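Local coordinates for protein VlsE1 (Borreliella burgdorferi, PDB 1L8W) that probably helps the Lyme disease spirochaete evade host immunity, as a variable lipoprotein antigen on its outer membrane, at residues A[181-186]-A[266-271]; A[188-193]-A[209-214]; A[221-226]-A[272-277]; A[228-233]-A[246-251]. All blocks are in the same frame, centred on the assembly; numbering follows the deposited sequence.

Helix 269-281 is the common element: contact 1 meets its N-terminal end, contact 3 its following turn, and residues of contacts 2 and 4 also pack on it. Contacts 1 and 2, centres 11 Å apart, bring loop 181-193 onto it, with Ala190 and Ala211 of contact 2 touching Ile272 and Ile276. Contacts 3 and 4 lie closer, 9 Å between centres, and Pro247 of contact 4 reaches Ala274. Contacts 2 and 4 do not touch; their centres are 17 Å apart. Contact 1 is a surface contact, partly bridged by water, whereas the other three are buried and largely alanine-based. None surrounds a bound ligand.

Contact 1 of 4, residues A[181-186]-A[266-271]; sequences AAKGEN and MKKDDQ
The carbonyl oxygens of Gly184 and Lys267 come near each other without bonding, and water 2 donates to both, 2.7 Å from Gly184 O and equally far from Lys267 O. Water 1 accepts from Asp269 N at 3.0 Å and lies 2.6 Å from Gly184 O, with Ala182 O a more distant acceptor. The waters have more acceptors nearby than protons, so these donated bonds probably compete. Because Lys268 occupies the N-cap position, water 1 serves a backbone N-H in the first turn of the helix. Gly184 itself adopts phi 139° and psi 98°, backbone angles suited to glycine.

The charged pair is looser. Glu185 and Lys267 run side by side in the same direction, and their ends form a weak salt bridge with OE1 of Glu185 3.3 Å from NZ of Lys267.

Apolar packing comes from two lysine stems that pass at a slant, Lys183 CE 3.7 Å from Lys268 CD. Separately, Lys268 CG makes a close van der Waals contact with a polar atom, Ala182 O, at 3.1 Å. The ammonium groups stay 5.0 Å apart, Lys183 NZ to Lys268 NZ. Lys268, bent at chi3 (-84°), folds its NZ back onto the carbonyls of Met266 and Glu265, and Lys183 NZ has a weak hydrogen bond to Asp264 O; these carbonyls probably offset the like charges.

The loop between helices 153-170 and 205-216 thus lies over the start of helix 269-281, where Asn187 holds Asp269 and selenomethionine Met266 packs on helix 247-252.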
loop_
_atom_site.group_PDB
_atom_site.type_symbol
_atom_site.label_atom_id
_atom_site.label_comp_id
_atom_site.label_asym_id
_atom_site.label_seq_id
_atom_site.Cartn_x
_atom_site.Cartn_y
_atom_site.Cartn_z
ATOM N N ALA A 181 -0.592 -18.632 -10.307
ATOM C CA ALA A 181 0.722 -18.348 -10.877
ATOM C C ALA A 181 1.104 -16.892 -10.601
ATOM O O ALA A 181 0.488 -15.967 -11.132
ATOM C CB ALA A 181 0.715 -18.622 -12.388
ATOM N N ALA A 182 2.117 -16.703 -9.759
ATOM C CA ALA A 182 2.588 -15.368 -9.393
ATOM C C ALA A 182 3.856 -14.987 -10.151
ATOM O O ALA A 182 4.425 -13.919 -9.916
ATOM C CB ALA A 182 2.847 -15.299 -7.892
ATOM N N LYS A 183 4.296 -15.859 -11.055
ATOM C CA LYS A 183 5.504 -15.609 -11.834
ATOM C C LYS A 183 5.255 -15.002 -13.208
ATOM O O LYS A 183 4.183 -15.157 -13.797
ATOM C CB LYS A 183 6.318 -16.895 -11.977
ATOM C CG LYS A 183 7.322 -17.101 -10.849
ATOM C CD LYS A 183 8.422 -16.041 -10.899
ATOM C CE LYS A 183 9.426 -16.216 -9.767
ATOM N NZ LYS A 183 10.569 -15.266 -9.873
ATOM N N GLY A 184 6.273 -14.311 -13.707
ATOM C CA GLY A 184 6.183 -13.658 -14.995
ATOM C C GLY A 184 6.852 -12.309 -14.855
ATOM O O GLY A 184 6.241 -11.360 -14.372
ATOM N N GLU A 185 8.111 -12.231 -15.270
ATOM C CA GLU A 185 8.887 -11.003 -15.169
ATOM C C GLU A 185 8.550 -10.001 -16.271
ATOM O O GLU A 185 9.340 -9.104 -16.569
ATOM C CB GLU A 185 10.384 -11.338 -15.217
ATOM C CG GLU A 185 10.852 -11.867 -16.571
ATOM C CD GLU A 185 12.256 -12.443 -16.537
ATOM O OE1 GLU A 185 13.215 -11.694 -16.252
ATOM O OE2 GLU A 185 12.396 -13.656 -16.800
ATOM N N ASN A 186 7.372 -10.148 -16.869
ATOM C CA ASN A 186 6.945 -9.257 -17.945
ATOM C C ASN A 186 6.994 -7.771 -17.585
ATOM O O ASN A 186 7.248 -6.931 -18.445
ATOM C CB ASN A 186 5.517 -9.609 -18.390
ATOM C CG ASN A 186 5.395 -11.029 -18.907
ATOM O OD1 ASN A 186 6.074 -11.416 -19.858
ATOM N ND2 ASN A 186 4.522 -11.814 -18.281
HETATM N N MSE A 266 11.783 -9.839 -6.700
HETATM C CA MSE A 266 10.935 -8.782 -7.233
HETATM C C MSE A 266 10.485 -9.309 -8.605
HETATM O O MSE A 266 10.166 -10.491 -8.732
HETATM C CB MSE A 266 11.720 -7.466 -7.369
HETATM C CG MSE A 266 11.948 -6.703 -6.045
HETATM SE SE MSE A 266 10.325 -6.048 -5.121
HETATM C CE MSE A 266 9.956 -7.633 -4.097
ATOM N N LYS A 267 10.465 -8.463 -9.626
ATOM C CA LYS A 267 10.055 -8.899 -10.970
ATOM C C LYS A 267 8.617 -9.418 -11.045
ATOM O O LYS A 267 7.919 -9.182 -12.027
ATOM C CB LYS A 267 11.008 -9.981 -11.500
ATOM C CG LYS A 267 12.378 -9.467 -11.910
ATOM C CD LYS A 267 13.202 -10.555 -12.592
ATOM C CE LYS A 267 14.476 -9.968 -13.194
ATOM N NZ LYS A 267 15.334 -10.990 -13.858
ATOM N N LYS A 268 8.180 -10.132 -10.013
ATOM C CA LYS A 268 6.819 -10.654 -9.965
ATOM C C LYS A 268 5.820 -9.506 -9.801
ATOM O O LYS A 268 6.107 -8.504 -9.145
ATOM C CB LYS A 268 6.684 -11.647 -8.818
ATOM C CG LYS A 268 7.314 -12.990 -9.112
ATOM C CD LYS A 268 7.267 -13.902 -7.904
ATOM C CE LYS A 268 8.424 -13.626 -6.966
ATOM N NZ LYS A 268 8.469 -12.210 -6.525
ATOM N N ASP A 269 4.645 -9.677 -10.394
ATOM C CA ASP A 269 3.590 -8.670 -10.378
ATOM C C ASP A 269 3.045 -8.209 -9.032
ATOM O O ASP A 269 2.725 -7.036 -8.872
ATOM C CB ASP A 269 2.421 -9.138 -11.246
ATOM C CG ASP A 269 2.795 -9.253 -12.712
ATOM O OD1 ASP A 269 3.379 -8.288 -13.252
ATOM O OD2 ASP A 269 2.499 -10.305 -13.322
ATOM N N ASP A 270 2.912 -9.111 -8.071
ATOM C CA ASP A 270 2.384 -8.696 -6.782
ATOM C C ASP A 270 3.418 -7.911 -5.963
ATOM O O ASP A 270 3.048 -7.046 -5.165
ATOM C CB ASP A 270 1.838 -9.906 -6.012
ATOM C CG ASP A 270 2.860 -11.007 -5.843
ATOM O OD1 ASP A 270 3.905 -10.969 -6.533
ATOM O OD2 ASP A 270 2.604 -11.920 -5.020
ATOM N N GLN A 271 4.702 -8.192 -6.191
ATOM C CA GLN A 271 5.805 -7.506 -5.515
ATOM C C GLN A 271 5.994 -6.115 -6.118
ATOM O O GLN A 271 6.213 -5.124 -5.408
ATOM C CB GLN A 271 7.100 -8.292 -5.681
ATOM C CG GLN A 271 7.025 -9.737 -5.205
ATOM C CD GLN A 271 6.663 -9.844 -3.742
ATOM O OE1 GLN A 271 7.260 -9.183 -2.895
ATOM N NE2 GLN A 271 5.685 -10.684 -3.434
HETATM O O HOH W 1 4.538 -11.894 -12.479
HETATM O O HOH W 2 6.193 -8.672 -13.983
#

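Contact 2 of 4, residues A[188-193]-A[209-214]; sequences KGAGKL and SKAAGA
A short 3-10 segment docks on an alpha-helix here, Ala190 and Leu193 of 188-193 facing Ala211 of helix 205-216. The tighter winding is evident from its i to i+3 backbone bonds, such as Leu193 N to Ala190 O at 3.2 Å. That three-residue period brings Ala190 and Leu193 round to the same face.

Ala190 makes the closest approach. Its CB rests against the helix backbone, 3.6 Å from Ala211 CA, and the CA atoms of Ala190 and Ala211 are separated by 4.6 Å, consistent with the small side chains of both residues. The Ala211 methyl in turn meets two groups of the 3-10 segment, its CB lying 3.8 Å from Ala190 CB and the same distance from Leu193 CD1; the leucine uses just one of its two branches.

Lys210 contributes the base of its side chain, CB lying 3.8 Å from Ala190 N. Bends at chi2 (-54°) and chi4 (73°) bring its NZ near Asn186 O, to which it makes a weak hydrogen bond, and a long, weak ion pair links it to Glu206. No hydrogen bond joins the two segments, which are held by van der Waals packing, partly of methyl groups on backbone.

Around this seam, Ile272 and Ile276 of helix 269-281 cover Ala190 and Ala211 respectively, while Ile301 of helix 294-333 touches both Leu193 and Ala211. A backbone hydrogen bond between Leu193 and Ala288 adds a link with strand 287-288.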
loop_
_atom_site.group_PDB
_atom_site.type_symbol
_atom_site.label_atom_id
_atom_site.label_comp_id
_atom_site.label_asym_id
_atom_site.label_seq_id
_atom_site.Cartn_x
_atom_site.Cartn_y
_atom_site.Cartn_z
ATOM N N LYS A 188 8.993 -6.323 -15.049
ATOM C CA LYS A 188 10.184 -5.938 -14.305
ATOM C C LYS A 188 10.670 -4.550 -14.710
ATOM O O LYS A 188 11.350 -3.874 -13.938
ATOM C CB LYS A 188 11.295 -6.976 -14.515
ATOM C CG LYS A 188 11.646 -7.281 -15.972
ATOM C CD LYS A 188 12.712 -8.381 -16.037
ATOM C CE LYS A 188 12.905 -8.939 -17.454
ATOM N NZ LYS A 188 13.620 -8.001 -18.376
ATOM N N GLY A 189 10.309 -4.129 -15.919
ATOM C CA GLY A 189 10.699 -2.819 -16.404
ATOM C C GLY A 189 10.097 -1.672 -15.605
ATOM O O GLY A 189 10.480 -0.517 -15.781
ATOM N N ALA A 190 9.153 -1.977 -14.723
ATOM C CA ALA A 190 8.529 -0.941 -13.903
ATOM C C ALA A 190 9.558 -0.317 -12.954
ATOM O O ALA A 190 9.366 0.786 -12.456
ATOM C CB ALA A 190 7.367 -1.530 -13.113
ATOM N N GLY A 191 10.665 -1.027 -12.737
ATOM C CA GLY A 191 11.717 -0.542 -11.858
ATOM C C GLY A 191 12.369 0.756 -12.295
ATOM O O GLY A 191 12.902 1.492 -11.463
ATOM N N LYS A 192 12.327 1.050 -13.591
ATOM C CA LYS A 192 12.943 2.266 -14.118
ATOM C C LYS A 192 12.349 3.531 -13.514
ATOM O O LYS A 192 12.977 4.591 -13.528
ATOM C CB LYS A 192 12.796 2.318 -15.642
ATOM C CG LYS A 192 13.367 1.103 -16.353
ATOM C CD LYS A 192 13.192 1.189 -17.860
ATOM C CE LYS A 192 13.944 0.047 -18.538
ATOM N NZ LYS A 192 13.868 0.157 -20.015
ATOM N N LEU A 193 11.134 3.413 -12.997
ATOM C CA LEU A 193 10.432 4.539 -12.395
ATOM C C LEU A 193 10.955 4.823 -10.999
ATOM O O LEU A 193 10.719 5.899 -10.450
ATOM C CB LEU A 193 8.929 4.240 -12.332
ATOM C CG LEU A 193 8.304 3.876 -13.682
ATOM C CD1 LEU A 193 6.824 3.679 -13.513
ATOM C CD2 LEU A 193 8.578 4.965 -14.704
ATOM N N SER A 209 3.859 1.722 -18.469
ATOM C CA SER A 209 2.848 0.764 -18.896
ATOM C C SER A 209 3.085 -0.543 -18.137
ATOM O O SER A 209 2.140 -1.242 -17.759
ATOM C CB SER A 209 2.945 0.539 -20.409
ATOM O OG SER A 209 1.840 -0.192 -20.913
ATOM N N LYS A 210 4.355 -0.853 -17.903
ATOM C CA LYS A 210 4.752 -2.052 -17.174
ATOM C C LYS A 210 4.240 -1.972 -15.741
ATOM O O LYS A 210 3.722 -2.953 -15.197
ATOM C CB LYS A 210 6.278 -2.186 -17.170
ATOM C CG LYS A 210 6.904 -2.362 -18.566
ATOM C CD LYS A 210 6.260 -3.526 -19.311
ATOM C CE LYS A 210 6.929 -3.792 -20.658
ATOM N NZ LYS A 210 8.271 -4.429 -20.503
ATOM N N ALA A 211 4.376 -0.788 -15.141
ATOM C CA ALA A 211 3.927 -0.559 -13.768
ATOM C C ALA A 211 2.420 -0.705 -13.674
ATOM O O ALA A 211 1.908 -1.290 -12.719
ATOM C CB ALA A 211 4.350 0.835 -13.294
ATOM N N ALA A 212 1.701 -0.164 -14.654
ATOM C CA ALA A 212 0.255 -0.294 -14.637
ATOM C C ALA A 212 -0.155 -1.759 -14.893
ATOM O O ALA A 212 -1.098 -2.260 -14.287
ATOM C CB ALA A 212 -0.363 0.621 -15.678
ATOM N N GLY A 213 0.564 -2.442 -15.784
ATOM C CA GLY A 213 0.253 -3.832 -16.092
ATOM C C GLY A 213 0.415 -4.724 -14.881
ATOM O O GLY A 213 -0.428 -5.576 -14.605
ATOM N N ALA A 214 1.506 -4.516 -14.146
ATOM C CA ALA A 214 1.797 -5.277 -12.940
ATOM C C ALA A 214 0.653 -5.108 -11.941
ATOM O O ALA A 214 0.201 -6.077 -11.320
ATOM C CB ALA A 214 3.121 -4.788 -12.326
#

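Contact 3 of 4, residues A[221-226]-A[272-277]; sequences EQILSA and IAAAIA
The backbone bond from Ser225 N to Glu221 O, 2.8 Å long, fixes the helical turn on which Ile223 and Ala226 meet Ala273 and Ala274. It lies within one partner; no hydrogen bond crosses between the two helices. On the second helix, Ala277 N bonds to Ala273 O at 2.9 Å, so both partners are regular through the contact. Ile223 and Ala226 are three residues apart and therefore share a face, as do Ala274 and Ala277.

Ile223 has the largest share of the buried surface and uses both of its branches. CG1 lies anti to the carbonyl carbon (chi1 -59°) and meets Ala273 CB at 3.8 Å, with CD1 beyond it almost as near to the same methyl. The other branch, CG2, comes down beside the helix backbone, 3.8 Å from Ala274 CA, and reaches Ala277 CB more loosely at 4.4 Å. The isoleucine thus packs among three alanines, CG1 and CD1 at Ala273 and CG2 at Ala274 and Ala277. Next to it the contact is methyl to methyl, Ala226 CB lying 3.8 Å from Ala274 CB.

The local axes cross at -77° and come within 8.6 Å, a steep crossing that confines the touch to a small patch. The alanines on the contacting face of 272-277 are consistent with the 5.3 Å between the CA atoms of Ile223 and Ala274.

Around this patch, Val218 covers Ile223 and Ala273, Val215 of helix 205-216 touches Ala273, and Ala308 of helix 294-333 packs on Ala277. Pro247 of helix 247-252 packs on Ala274.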
loop_
_atom_site.group_PDB
_atom_site.type_symbol
_atom_site.label_atom_id
_atom_site.label_comp_id
_atom_site.label_asym_id
_atom_site.label_seq_id
_atom_site.Cartn_x
_atom_site.Cartn_y
_atom_site.Cartn_z
ATOM N N GLU A 221 -6.022 -8.024 -2.462
ATOM C CA GLU A 221 -5.583 -8.986 -1.454
ATOM C C GLU A 221 -4.123 -9.376 -1.683
ATOM O O GLU A 221 -3.307 -9.352 -0.754
ATOM C CB GLU A 221 -6.443 -10.250 -1.498
ATOM C CG GLU A 221 -7.908 -10.044 -1.163
ATOM C CD GLU A 221 -8.599 -9.107 -2.137
ATOM O OE1 GLU A 221 -8.433 -9.295 -3.361
ATOM O OE2 GLU A 221 -9.313 -8.188 -1.679
ATOM N N GLN A 222 -3.794 -9.727 -2.923
ATOM C CA GLN A 222 -2.431 -10.130 -3.268
ATOM C C GLN A 222 -1.408 -9.040 -2.981
ATOM O O GLN A 222 -0.327 -9.322 -2.477
ATOM C CB GLN A 222 -2.358 -10.540 -4.744
ATOM C CG GLN A 222 -3.038 -11.858 -5.052
ATOM C CD GLN A 222 -2.975 -12.203 -6.529
ATOM O OE1 GLN A 222 -3.733 -11.671 -7.336
ATOM N NE2 GLN A 222 -2.048 -13.085 -6.891
ATOM N N ILE A 223 -1.744 -7.797 -3.315
ATOM C CA ILE A 223 -0.841 -6.680 -3.055
ATOM C C ILE A 223 -0.713 -6.482 -1.539
ATOM O O ILE A 223 0.361 -6.168 -1.033
ATOM C CB ILE A 223 -1.360 -5.378 -3.703
ATOM C CG1 ILE A 223 -1.496 -5.570 -5.218
ATOM C CG2 ILE A 223 -0.389 -4.253 -3.436
ATOM C CD1 ILE A 223 -2.281 -4.469 -5.923
ATOM N N LEU A 224 -1.817 -6.687 -0.828
ATOM C CA LEU A 224 -1.846 -6.552 0.623
ATOM C C LEU A 224 -0.907 -7.585 1.239
ATOM O O LEU A 224 -0.080 -7.260 2.090
ATOM C CB LEU A 224 -3.265 -6.788 1.150
ATOM C CG LEU A 224 -3.858 -5.819 2.183
ATOM C CD1 LEU A 224 -5.019 -6.502 2.893
ATOM C CD2 LEU A 224 -2.811 -5.401 3.197
ATOM N N SER A 225 -1.038 -8.835 0.797
ATOM C CA SER A 225 -0.211 -9.925 1.298
ATOM C C SER A 225 1.272 -9.652 1.040
ATOM O O SER A 225 2.116 -9.864 1.914
ATOM C CB SER A 225 -0.630 -11.246 0.637
ATOM O OG SER A 225 0.023 -12.353 1.236
ATOM N N ALA A 226 1.591 -9.181 -0.161
ATOM C CA ALA A 226 2.980 -8.879 -0.498
ATOM C C ALA A 226 3.566 -7.826 0.452
ATOM O O ALA A 226 4.753 -7.866 0.772
ATOM C CB ALA A 226 3.082 -8.392 -1.953
ATOM N N ILE A 272 5.923 -6.049 -7.441
ATOM C CA ILE A 272 6.051 -4.782 -8.142
ATOM C C ILE A 272 4.880 -3.882 -7.734
ATOM O O ILE A 272 5.080 -2.730 -7.358
ATOM C CB ILE A 272 6.019 -4.992 -9.658
ATOM C CG1 ILE A 272 7.231 -5.829 -10.072
ATOM C CG2 ILE A 272 5.973 -3.654 -10.368
ATOM C CD1 ILE A 272 7.251 -6.220 -11.524
ATOM N N ALA A 273 3.667 -4.422 -7.814
ATOM C CA ALA A 273 2.459 -3.684 -7.447
ATOM C C ALA A 273 2.525 -3.193 -5.992
ATOM O O ALA A 273 1.971 -2.136 -5.657
ATOM C CB ALA A 273 1.235 -4.559 -7.655
ATOM N N ALA A 274 3.208 -3.961 -5.140
ATOM C CA ALA A 274 3.387 -3.599 -3.735
ATOM C C ALA A 274 4.398 -2.460 -3.587
ATOM O O ALA A 274 4.200 -1.546 -2.781
ATOM C CB ALA A 274 3.853 -4.804 -2.924
ATOM N N ALA A 275 5.487 -2.531 -4.351
ATOM C CA ALA A 275 6.526 -1.502 -4.308
ATOM C C ALA A 275 5.904 -0.195 -4.749
ATOM O O ALA A 275 6.193 0.874 -4.213
ATOM C CB ALA A 275 7.685 -1.866 -5.248
ATOM N N ILE A 276 5.040 -0.317 -5.745
ATOM C CA ILE A 276 4.330 0.803 -6.320
ATOM C C ILE A 276 3.349 1.424 -5.332
ATOM O O ILE A 276 3.370 2.636 -5.121
ATOM C CB ILE A 276 3.589 0.360 -7.612
ATOM C CG1 ILE A 276 4.621 0.099 -8.720
ATOM C CG2 ILE A 276 2.577 1.403 -8.032
ATOM C CD1 ILE A 276 4.043 -0.304 -10.071
ATOM N N ALA A 277 2.508 0.605 -4.711
ATOM C CA ALA A 277 1.523 1.130 -3.761
ATOM C C ALA A 277 2.181 1.767 -2.540
ATOM O O ALA A 277 1.723 2.807 -2.062
ATOM C CB ALA A 277 0.559 0.030 -3.323
#

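Contact 4 of 4, residues A[228-233]-A[246-251]; sequences VTAADA and NPIAAA
Ala230 and Pro247 form the tight end of this contact. Ala230 CB and Pro247 CG are 3.4 Å apart, closer than usual for two carbons; CG of the proline ring, with CD behind it, meets the alanine methyl. Beside it Ile248 lies alongside Ala230 and Ala231: its CG1 is 3.7 Å from Ala230 CB, and with chi2 at 179° the chain extends to place CD1 against the backbone, 3.4 Å from both Ala230 O and Ala231 N. Ala230 O also accepts from Ala233 N at 2.8 Å, the bond that closes a type I beta turn, so the terminal methyl packs on an oxygen that already has a polar partner.

Toward Ala233, the far end of the turn, the packing is looser. Ala233, partly exposed, touches Asn246 with a single methyl, CB to ND2 3.8 Å. Ala231, also partly exposed, is packed tightly through its backbone, and only its methyl is more distant, CB lying 4.3 Å from Ile248 CD1.

Asn246 has its CG between the backbone N and the carbonyl carbon, chi1 63°, which swings the amide over the start of helix 247-252. OD1 there accepts from Ala249 N at 2.6 Å with a nearly straight 161° N-H angle, an N-cap bond whose donor is tilted from the carbonyl plane. ND2 bonds to Glu235 O.

With no hydrogen bond between the segments, cohesion across the contact comes from van der Waals packing, mainly of apolar side chains, partly against polar backbone and amide atoms, while OD1 and ND2 of the buried Asn246 amide each have a partner in its own helix or the connecting loop.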
loop_
_atom_site.group_PDB
_atom_site.type_symbol
_atom_site.label_atom_id
_atom_site.label_comp_id
_atom_site.label_asym_id
_atom_site.label_seq_id
_atom_site.Cartn_x
_atom_site.Cartn_y
_atom_site.Cartn_z
ATOM N N VAL A 228 2.458 -7.289 3.613
ATOM C CA VAL A 228 2.525 -7.930 4.919
ATOM C C VAL A 228 3.820 -8.747 5.053
ATOM O O VAL A 228 4.516 -8.665 6.070
ATOM C CB VAL A 228 1.317 -8.856 5.120
ATOM C CG1 VAL A 228 1.432 -9.580 6.440
ATOM C CG2 VAL A 228 0.029 -8.044 5.068
ATOM N N THR A 229 4.142 -9.527 4.022
ATOM C CA THR A 229 5.348 -10.357 4.016
ATOM C C THR A 229 6.583 -9.473 4.036
ATOM O O THR A 229 7.545 -9.734 4.757
ATOM C CB THR A 229 5.410 -11.245 2.746
ATOM O OG1 THR A 229 4.240 -12.067 2.680
ATOM C CG2 THR A 229 6.641 -12.137 2.756
ATOM N N ALA A 230 6.551 -8.422 3.229
ATOM C CA ALA A 230 7.661 -7.494 3.144
ATOM C C ALA A 230 8.007 -6.911 4.512
ATOM O O ALA A 230 9.177 -6.809 4.864
ATOM C CB ALA A 230 7.325 -6.386 2.174
ATOM N N ALA A 231 6.986 -6.533 5.274
ATOM C CA ALA A 231 7.182 -5.947 6.597
ATOM C C ALA A 231 7.968 -6.867 7.523
ATOM O O ALA A 231 8.548 -6.419 8.511
ATOM C CB ALA A 231 5.828 -5.610 7.228
ATOM N N ASP A 232 7.985 -8.157 7.200
ATOM C CA ASP A 232 8.697 -9.131 8.014
ATOM C C ASP A 232 10.125 -9.386 7.538
ATOM O O ASP A 232 10.890 -10.072 8.209
ATOM C CB ASP A 232 7.906 -10.439 8.066
ATOM C CG ASP A 232 6.688 -10.342 8.968
ATOM O OD1 ASP A 232 6.877 -10.264 10.200
ATOM O OD2 ASP A 232 5.543 -10.325 8.454
ATOM N N ALA A 233 10.487 -8.828 6.389
ATOM C CA ALA A 233 11.837 -8.995 5.860
ATOM C C ALA A 233 12.834 -8.350 6.820
ATOM O O ALA A 233 12.452 -7.582 7.704
ATOM C CB ALA A 233 11.949 -8.353 4.476
ATOM N N ASN A 246 12.726 -7.049 -1.775
ATOM C CA ASN A 246 11.384 -6.986 -1.210
ATOM C C ASN A 246 10.754 -5.645 -1.589
ATOM O O ASN A 246 11.464 -4.673 -1.840
ATOM C CB ASN A 246 11.437 -7.173 0.314
ATOM C CG ASN A 246 12.204 -6.063 1.021
ATOM O OD1 ASN A 246 11.733 -4.929 1.114
ATOM N ND2 ASN A 246 13.390 -6.388 1.522
ATOM N N PRO A 247 9.414 -5.570 -1.648
ATOM C CA PRO A 247 8.789 -4.295 -2.020
ATOM C C PRO A 247 9.117 -3.067 -1.142
ATOM O O PRO A 247 9.096 -1.929 -1.634
ATOM C CB PRO A 247 7.292 -4.637 -2.068
ATOM C CG PRO A 247 7.154 -5.826 -1.192
ATOM C CD PRO A 247 8.404 -6.623 -1.440
ATOM N N ILE A 248 9.426 -3.289 0.137
ATOM C CA ILE A 248 9.780 -2.187 1.036
ATOM C C ILE A 248 11.130 -1.584 0.624
ATOM O O ILE A 248 11.272 -0.364 0.524
ATOM C CB ILE A 248 9.840 -2.662 2.519
ATOM C CG1 ILE A 248 8.427 -3.000 3.009
ATOM C CG2 ILE A 248 10.467 -1.587 3.410
ATOM C CD1 ILE A 248 8.374 -3.492 4.436
ATOM N N ALA A 249 12.109 -2.438 0.358
ATOM C CA ALA A 249 13.429 -1.978 -0.055
ATOM C C ALA A 249 13.371 -1.290 -1.419
ATOM O O ALA A 249 14.127 -0.345 -1.692
ATOM C CB ALA A 249 14.389 -3.154 -0.115
ATOM N N ALA A 250 12.475 -1.772 -2.277
ATOM C CA ALA A 250 12.322 -1.210 -3.616
ATOM C C ALA A 250 11.617 0.135 -3.564
ATOM O O ALA A 250 12.005 1.062 -4.277
ATOM C CB ALA A 250 11.544 -2.189 -4.527
ATOM N N ALA A 251 10.591 0.242 -2.722
ATOM C CA ALA A 251 9.826 1.487 -2.578
ATOM C C ALA A 251 10.669 2.652 -2.028
ATOM O O ALA A 251 10.584 3.769 -2.528
ATOM C CB ALA A 251 8.602 1.252 -1.684
#